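Local coordinates for protein Alpha/beta hydrolase (Streptomyces albidoflavus, PDB 6KSU) that probably releases and cyclises a non-ribosomal peptide by heterochiral coupling, acting as a cyclase related to penicillin-binding proteins, at residues A[204-209]-A[265-270]; A[377-382]-A[430-435]. All blocks are in the same frame, centred on the assembly; numbering follows the deposited sequence.

Contact 1. Residues A[204-209]-A[265-270]; sequences RPLGIE and VTAARP
L206 is turned with CG anti to its own carbonyl carbon (chi1 -71°), while T266 holds CG2 anti to its backbone N, and these settings bring a leucine branch and a threonine methyl to the facing helix surfaces. CD1 of L206 reaches A267, lying 4.1 Å from its CB. The T266 methyl comes closest to backbone: T266 CG2 stands 3.7 Å from the carbonyl oxygen L206 O, with L206 CB next at 4.3 Å. The hydroxyl takes no part, since T266 OG1 is hydrogen-bonded within its own helix to T262 O. All of this is van der Waals contact, and only 174 Å² is buried between the segments.

G207 ends the first helix in a Schellman motif. It has positive phi (92°), and its N bonds back to R204 O at 2.9 Å. The chain therefore turns away immediately after the residue that makes the contact, and I208, although its CB points toward helix 261-268, stops short of touching it.

The contact sets the C-terminal end of helix 194-206 beside helix 261-268. L206 also packs on L283, while A267 touches F87, L88 and E91 of helix 85-98. On another side of helix 261-268, V265 rests on strands 46-53 and 344-350 of the seven-stranded antiparallel sheet, and A268 on 344-350.

Contact 2. Residues A[377-382]-A[430-435]; sequences ALPVPD and DDLFVA
P379 and L432 meet with their side chains set at a slant: the ring presents CG, the atom farthest from its backbone, to one branch of the leucine, and P379 CG lies 3.7 Å from L432 CD2. The second methyl, CD1, is farther from the ring, so a single branch makes the closest touch. L432 carries CG anti to its carbonyl carbon (chi1 -85°), which sends the isobutyl group out from the strand toward the proline-rich loop.

The second pair repeats the pattern with a smaller partner. P381 CG approaches V434 CG2 at 4.2 Å, a looser fit, with CD of the same ring only slightly farther off. Alternation accounts for the pairing on both segments. In the extended loop 377-382, P379 and P381 direct their CB atoms at the strand and V380 directs its own away; in strand 432-437, L432 and V434 face the loop while F433 faces the other way. F433 packs on F449, L425 and L427, so the loop covers the opposite face of the strand from this buried ring. Strand 432-437 belongs to a closed eight-stranded antiparallel barrel, consistent with a lipocalin-like C-terminal domain, and the loop is part of the connection from helix 355-365 to the barrel's first strand, 394-398. F302 touches both P379 and L432, adding an aromatic neighbour to the leading pair.

Neither segment donates a hydrogen bond to the other; 171 Å² is buried between them, and the close contacts all join apolar side chains. The two prolines lack an N-H, and the strand's edges are taken by strands 420-427 and 445-451. The loop meets the strand's outward side chains by ring-to-methyl packing, which imposes little directional restraint.

Contacts 1 and 2 lie on opposite sides of the chain's centre, about 39 Å apart between centres and about 22 Å between nearest atoms, and they share no helix or strand. Contact 1 is partly buried, with A267 enclosed, and joins two helices within the beta-lactamase-related region. Contact 2 is a surface contact in which none of the four touching residues is buried, and it places an irregular linker on the barrel. Both depend on dispersion and bury similar areas. They differ in groups and setting: contact 1 packs helix ends near the seven-stranded sheet, using a carbonyl and a threonine methyl, whereas contact 2 lays proline rings over branched side chains on the outward side of the barrel.

Contact 1. Residues A[204-209]-A[265-270]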
loop_
_atom_site.group_PDB
_atom_site.type_symbol
_atom_site.label_atom_id
_atom_site.label_comp_id
_atom_site.label_asym_id
_atom_site.label_seq_id
_atom_site.Cartn_x
_atom_site.Cartn_y
_atom_site.Cartn_z
ATOM N N ARG A 204 9.552 -18.803 3.354
ATOM C CA ARG A 204 9.870 -20.229 3.290
ATOM C C ARG A 204 8.823 -21.107 3.967
ATOM O O ARG A 204 8.294 -22.017 3.305
ATOM C CB ARG A 204 11.277 -20.486 3.844
ATOM C CG ARG A 204 11.700 -21.978 3.714
ATOM C CD ARG A 204 13.215 -22.229 3.731
ATOM N NE ARG A 204 14.012 -21.118 3.212
ATOM C CZ ARG A 204 15.082 -20.618 3.834
ATOM N NH1 ARG A 204 15.483 -21.146 4.992
ATOM N NH2 ARG A 204 15.755 -19.597 3.305
ATOM N N PRO A 205 8.478 -20.914 5.251
ATOM C CA PRO A 205 7.445 -21.780 5.847
ATOM C C PRO A 205 6.094 -21.663 5.175
ATOM O O PRO A 205 5.299 -22.602 5.277
ATOM C CB PRO A 205 7.381 -21.332 7.316
ATOM C CG PRO A 205 8.128 -20.058 7.403
ATOM C CD PRO A 205 9.094 -20.031 6.259
ATOM N N LEU A 206 5.806 -20.559 4.467
ATOM C CA LEU A 206 4.540 -20.463 3.745
ATOM C C LEU A 206 4.572 -21.210 2.416
ATOM O O LEU A 206 3.511 -21.481 1.841
ATOM C CB LEU A 206 4.161 -18.983 3.501
ATOM C CG LEU A 206 3.701 -18.102 4.691
ATOM C CD1 LEU A 206 3.644 -16.623 4.300
ATOM C CD2 LEU A 206 2.355 -18.532 5.290
ATOM N N GLY A 207 5.749 -21.563 1.921
ATOM C CA GLY A 207 5.852 -22.179 0.615
ATOM C C GLY A 207 6.063 -21.203 -0.515
ATOM O O GLY A 207 5.928 -21.596 -1.680
ATOM N N ILE A 208 6.413 -19.950 -0.206
ATOM C CA ILE A 208 6.551 -18.893 -1.207
ATOM C C ILE A 208 7.989 -18.870 -1.697
ATOM O O ILE A 208 8.919 -18.697 -0.904
ATOM C CB ILE A 208 6.160 -17.516 -0.647
ATOM C CG1 ILE A 208 4.662 -17.438 -0.344
ATOM C CG2 ILE A 208 6.455 -16.432 -1.665
ATOM C CD1 ILE A 208 4.335 -16.402 0.729
ATOM N N GLU A 209 8.170 -19.020 -2.999
ATOM C CA GLU A 209 9.487 -18.830 -3.574
ATOM C C GLU A 209 9.881 -17.357 -3.482
ATOM O O GLU A 209 9.202 -16.502 -4.066
ATOM C CB GLU A 209 9.531 -19.297 -5.013
ATOM C CG GLU A 209 10.889 -19.023 -5.641
ATOM C CD GLU A 209 11.157 -19.840 -6.892
ATOM O OE1 GLU A 209 10.183 -20.365 -7.497
ATOM O OE2 GLU A 209 12.352 -19.934 -7.267
ATOM N N VAL A 265 -2.583 -14.711 -1.361
ATOM C CA VAL A 265 -3.711 -15.396 -0.728
ATOM C C VAL A 265 -3.205 -16.333 0.372
ATOM O O VAL A 265 -3.792 -16.422 1.456
ATOM C CB VAL A 265 -4.544 -16.139 -1.792
ATOM C CG1 VAL A 265 -5.577 -17.047 -1.158
ATOM C CG2 VAL A 265 -5.230 -15.132 -2.730
ATOM N N THR A 266 -2.080 -17.001 0.130
ATOM C CA THR A 266 -1.539 -17.909 1.133
ATOM C C THR A 266 -1.181 -17.151 2.406
ATOM O O THR A 266 -1.552 -17.561 3.508
ATOM C CB THR A 266 -0.327 -18.634 0.558
ATOM O OG1 THR A 266 -0.734 -19.402 -0.598
ATOM C CG2 THR A 266 0.330 -19.530 1.612
ATOM N N ALA A 267 -0.495 -16.006 2.267
ATOM C CA ALA A 267 -0.144 -15.189 3.429
ATOM C C ALA A 267 -1.378 -14.653 4.151
ATOM O O ALA A 267 -1.313 -14.345 5.342
ATOM C CB ALA A 267 0.765 -14.032 3.007
ATOM N N ALA A 268 -2.504 -14.536 3.455
ATOM C CA ALA A 268 -3.758 -14.141 4.080
ATOM C C ALA A 268 -4.430 -15.281 4.837
ATOM O O ALA A 268 -5.312 -15.015 5.665
ATOM C CB ALA A 268 -4.720 -13.593 3.017
ATOM N N ARG A 269 -4.030 -16.539 4.582
ATOM C CA ARG A 269 -4.729 -17.671 5.186
ATOM C C ARG A 269 -4.819 -17.585 6.705
ATOM O O ARG A 269 -5.922 -17.795 7.233
ATOM C CB ARG A 269 -4.084 -18.989 4.727
ATOM C CG ARG A 269 -4.217 -19.243 3.211
ATOM C CD ARG A 269 -5.615 -19.691 2.831
ATOM N NE ARG A 269 -6.132 -20.716 3.736
ATOM C CZ ARG A 269 -5.964 -22.022 3.560
ATOM N NH1 ARG A 269 -5.297 -22.463 2.499
ATOM N NH2 ARG A 269 -6.474 -22.883 4.438
ATOM N N PRO A 270 -3.750 -17.289 7.464
ATOM C CA PRO A 270 -3.903 -17.181 8.931
ATOM C C PRO A 270 -4.854 -16.083 9.392
ATOM O O PRO A 270 -5.170 -16.038 10.588
ATOM C CB PRO A 270 -2.471 -16.906 9.435
ATOM C CG PRO A 270 -1.587 -17.323 8.330
ATOM C CD PRO A 270 -2.345 -17.086 7.060
#

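Contact 2. Residues A[377-382]-A[430-435]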
loop_
_atom_site.group_PDB
_atom_site.type_symbol
_atom_site.label_atom_id
_atom_site.label_comp_id
_atom_site.label_asym_id
_atom_site.label_seq_id
_atom_site.Cartn_x
_atom_site.Cartn_y
_atom_site.Cartn_z
ATOM N N ALA A 377 -14.743 5.343 -1.522
ATOM C CA ALA A 377 -14.859 6.570 -2.294
ATOM C C ALA A 377 -14.548 7.750 -1.388
ATOM O O ALA A 377 -14.863 7.718 -0.196
ATOM C CB ALA A 377 -16.260 6.718 -2.900
ATOM N N LEU A 378 -13.912 8.779 -1.949
ATOM C CA LEU A 378 -13.702 10.013 -1.202
ATOM C C LEU A 378 -15.054 10.653 -0.888
ATOM O O LEU A 378 -16.021 10.485 -1.634
ATOM C CB LEU A 378 -12.850 11.007 -1.997
ATOM C CG LEU A 378 -11.417 10.719 -2.470
ATOM C CD1 LEU A 378 -11.351 10.664 -3.991
ATOM C CD2 LEU A 378 -10.443 11.771 -1.944
ATOM N N PRO A 379 -15.152 11.410 0.194
ATOM C CA PRO A 379 -16.387 12.158 0.439
ATOM C C PRO A 379 -16.606 13.219 -0.629
ATOM O O PRO A 379 -15.664 13.796 -1.177
ATOM C CB PRO A 379 -16.154 12.797 1.811
ATOM C CG PRO A 379 -14.660 12.876 1.927
ATOM C CD PRO A 379 -14.136 11.655 1.232
ATOM N N VAL A 380 -17.871 13.461 -0.931
ATOM C CA VAL A 380 -18.281 14.587 -1.762
ATOM C C VAL A 380 -19.047 15.552 -0.862
ATOM O O VAL A 380 -19.994 15.134 -0.180
ATOM C CB VAL A 380 -19.131 14.131 -2.958
ATOM C CG1 VAL A 380 -19.445 15.307 -3.866
ATOM C CG2 VAL A 380 -18.403 13.038 -3.727
ATOM N N PRO A 381 -18.665 16.829 -0.805
ATOM C CA PRO A 381 -19.248 17.740 0.198
ATOM C C PRO A 381 -20.670 18.152 -0.159
ATOM O O PRO A 381 -20.949 18.544 -1.295
ATOM C CB PRO A 381 -18.299 18.946 0.174
ATOM C CG PRO A 381 -17.079 18.484 -0.568
ATOM C CD PRO A 381 -17.542 17.444 -1.530
ATOM N N ASP A 382 -21.566 18.074 0.835
ATOM C CA ASP A 382 -22.953 18.496 0.643
ATOM C C ASP A 382 -23.052 20.004 0.482
ATOM O O ASP A 382 -23.808 20.503 -0.360
ATOM C CB ASP A 382 -23.824 18.091 1.837
ATOM C CG ASP A 382 -23.658 16.647 2.241
ATOM O OD1 ASP A 382 -24.398 16.215 3.153
ATOM O OD2 ASP A 382 -22.798 15.948 1.669
ATOM N N ASP A 430 -16.624 20.658 7.787
ATOM C CA ASP A 430 -15.836 19.574 8.371
ATOM C C ASP A 430 -14.368 19.646 7.946
ATOM O O ASP A 430 -13.661 18.627 7.939
ATOM C CB ASP A 430 -16.428 18.200 8.035
ATOM C CG ASP A 430 -17.830 18.013 8.599
ATOM O OD1 ASP A 430 -18.085 18.454 9.748
ATOM O OD2 ASP A 430 -18.683 17.431 7.886
ATOM N N ASP A 431 -13.903 20.855 7.609
ATOM C CA ASP A 431 -12.527 21.118 7.180
ATOM C C ASP A 431 -12.179 20.379 5.882
ATOM O O ASP A 431 -11.010 20.106 5.608
ATOM C CB ASP A 431 -11.505 20.767 8.283
ATOM C CG ASP A 431 -11.353 21.872 9.360
ATOM O OD1 ASP A 431 -10.883 21.550 10.474
ATOM O OD2 ASP A 431 -11.691 23.050 9.108
ATOM N N LEU A 432 -13.174 20.052 5.065
ATOM C CA LEU A 432 -12.900 19.478 3.760
ATOM C C LEU A 432 -12.496 20.558 2.760
ATOM O O LEU A 432 -12.737 21.751 2.954
ATOM C CB LEU A 432 -14.125 18.730 3.238
ATOM C CG LEU A 432 -14.283 17.287 3.711
ATOM C CD1 LEU A 432 -15.755 16.941 3.944
ATOM C CD2 LEU A 432 -13.652 16.372 2.677
ATOM N N PHE A 433 -11.881 20.120 1.663
ATOM C CA PHE A 433 -11.576 21.032 0.577
ATOM C C PHE A 433 -11.478 20.252 -0.715
ATOM O O PHE A 433 -11.055 19.089 -0.735
ATOM C CB PHE A 433 -10.271 21.800 0.792
ATOM C CG PHE A 433 -9.026 20.974 0.604
ATOM C CD1 PHE A 433 -8.322 20.503 1.705
ATOM C CD2 PHE A 433 -8.534 20.690 -0.670
ATOM C CE1 PHE A 433 -7.168 19.779 1.544
ATOM C CE2 PHE A 433 -7.390 19.940 -0.837
ATOM C CZ PHE A 433 -6.702 19.489 0.261
ATOM N N VAL A 434 -11.835 20.927 -1.796
ATOM C CA VAL A 434 -11.656 20.418 -3.146
ATOM C C VAL A 434 -10.838 21.442 -3.921
ATOM O O VAL A 434 -11.155 22.642 -3.903
ATOM C CB VAL A 434 -13.011 20.164 -3.816
ATOM C CG1 VAL A 434 -12.833 19.823 -5.299
ATOM C CG2 VAL A 434 -13.740 19.066 -3.084
ATOM N N ALA A 435 -9.765 20.981 -4.561
ATOM C CA ALA A 435 -8.914 21.820 -5.402
ATOM C C ALA A 435 -9.152 21.412 -6.852
ATOM O O ALA A 435 -8.847 20.277 -7.232
ATOM C CB ALA A 435 -7.440 21.664 -5.030
#